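Local coordinates for protein xyloglucan-specific endo-beta-1,4-glucanase GH12 (Aspergillus niveus, PDB 4NPR) that probably cleaves internal beta-1,4-glucosidic linkages of xyloglucan, with retention of the beta configuration, releasing xyloglucan oligosaccharides, at residues Q208-S211 with S212-L216. Residues are numbered along the deposited sequence; the frame is centred on the assembly and turned at random.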
loop_
_atom_site.group_PDB
_atom_site.type_symbol
_atom_site.label_atom_id
_atom_site.label_comp_id
_atom_site.label_asym_id
_atom_site.label_seq_id
_atom_site.Cartn_x
_atom_site.Cartn_y
_atom_site.Cartn_z
ATOM N N GLN A 208 8.269 -1.464 -19.460
ATOM C CA GLN A 208 9.330 -0.838 -18.665
ATOM C C GLN A 208 10.495 -1.804 -18.349
ATOM O O GLN A 208 11.282 -1.526 -17.446
ATOM C CB GLN A 208 8.742 -0.328 -17.331
ATOM C CG GLN A 208 7.550 0.592 -17.476
ATOM C CD GLN A 208 7.901 1.938 -18.052
ATOM O OE1 GLN A 208 9.054 2.321 -18.084
ATOM N NE2 GLN A 208 6.883 2.683 -18.471
ATOM N N GLY A 209 10.576 -2.946 -19.027
ATOM C CA GLY A 209 11.731 -3.825 -18.911
ATOM C C GLY A 209 11.828 -4.628 -17.625
ATOM O O GLY A 209 12.882 -5.185 -17.314
ATOM N N LEU A 210 10.747 -4.715 -16.858
ATOM C CA LEU A 210 10.864 -5.416 -15.591
ATOM C C LEU A 210 11.066 -6.905 -15.857
ATOM O O LEU A 210 10.406 -7.474 -16.714
ATOM C CB LEU A 210 9.636 -5.196 -14.713
ATOM C CG LEU A 210 9.825 -5.835 -13.341
ATOM C CD1 LEU A 210 10.801 -5.013 -12.497
ATOM C CD2 LEU A 210 8.466 -6.011 -12.677
ATOM N N SER A 211 11.967 -7.536 -15.136
ATOM C CA SER A 211 12.220 -8.947 -15.378
ATOM C C SER A 211 11.115 -9.824 -14.724
ATOM O O SER A 211 10.708 -9.573 -13.585
ATOM C CB SER A 211 13.620 -9.328 -14.864
ATOM O OG SER A 211 13.811 -10.732 -14.941
ATOM N N SER A 212 10.629 -10.838 -15.422
ATOM C CA SER A 212 9.684 -11.756 -14.798
ATOM C C SER A 212 10.370 -12.867 -13.995
ATOM O O SER A 212 9.691 -13.630 -13.303
ATOM C CB SER A 212 8.682 -12.327 -15.812
ATOM O OG SER A 212 9.345 -13.000 -16.842
ATOM N N ASP A 213 11.700 -12.934 -14.035
ATOM C CA ASP A 213 12.405 -13.913 -13.218
ATOM C C ASP A 213 12.438 -13.490 -11.727
ATOM O O ASP A 213 12.839 -14.267 -10.856
ATOM C CB ASP A 213 13.832 -14.151 -13.772
ATOM C CG ASP A 213 14.387 -15.550 -13.435
ATOM O OD1 ASP A 213 13.593 -16.483 -13.201
ATOM O OD2 ASP A 213 15.633 -15.727 -13.418
ATOM N N LEU A 214 12.014 -12.272 -11.432
ATOM C CA LEU A 214 12.002 -11.798 -10.059
ATOM C C LEU A 214 10.904 -12.489 -9.277
ATOM O O LEU A 214 9.948 -12.983 -9.876
ATOM C CB LEU A 214 11.814 -10.278 -10.009
ATOM C CG LEU A 214 12.927 -9.446 -10.686
ATOM C CD1 LEU A 214 12.496 -7.990 -10.861
ATOM C CD2 LEU A 214 14.265 -9.503 -9.940
ATOM N N TYR A 215 11.068 -12.514 -7.954
ATOM C CA TYR A 215 10.090 -13.058 -6.987
ATOM C C TYR A 215 9.185 -11.990 -6.398
ATOM O O TYR A 215 9.672 -11.016 -5.884
ATOM C CB TYR A 215 10.805 -13.719 -5.795
ATOM C CG TYR A 215 11.532 -14.992 -6.139
ATOM C CD1 TYR A 215 12.865 -14.974 -6.564
ATOM C CD2 TYR A 215 10.878 -16.230 -6.074
ATOM C CE1 TYR A 215 13.525 -16.159 -6.910
ATOM C CE2 TYR A 215 11.521 -17.422 -6.411
ATOM C CZ TYR A 215 12.836 -17.388 -6.834
ATOM O OH TYR A 215 13.462 -18.567 -7.156
ATOM N N LEU A 216 7.869 -12.200 -6.419
ATOM C CA LEU A 216 6.928 -11.404 -5.591
ATOM C C LEU A 216 7.080 -11.849 -4.161
ATOM O O LEU A 216 6.838 -12.994 -3.912
ATOM C CB LEU A 216 5.473 -11.645 -6.052
ATOM C CG LEU A 216 4.280 -10.965 -5.344
ATOM C CD1 LEU A 216 4.496 -9.481 -5.078
ATOM C CD2 LEU A 216 3.027 -11.138 -6.205
#
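A chi1 of 173° swings OG of Ser211 away from its own amide and lays it beside the carbonyl carbon, facing the N-H of Asp213, while the same choice at Leu210 (chi1 -175°) carries CD1 to within contact of Leu214. The hydroxyl oxygen takes the N-H of Asp213, a bond of 3.2 Å from Asp213 N to Ser211 OG that is moderately bent, at 151°. CB of Asp213 rests against the same oxygen, 3.6 Å from Ser211 OG, and the carboxylate beyond it leads outward, where OD1 makes a long, weak ion pair with Lys97. A serine oxygen bonded to the N-H two residues on is an ST turn, and here it spans the bend where the loop after helix 198-207 leads into strand 215-226 of the beta-jelly roll. Leu214 points back at the preceding residues. Its CD1 lies 3.6 Å from Ser211 O, and the same methyl meets the other leucine at 3.8 Å between Leu210 CD1 and Leu214 CD1, the two side chains running at a slant to each other. Both leucines also pack on Tyr137 of strand 137-146, and Leu210, a buried residue, also touches Leu204 of helix 198-207. Backbone hydrogen bonds tie Leu210 to Leu204 before the turn and Leu214 to Leu98 after it.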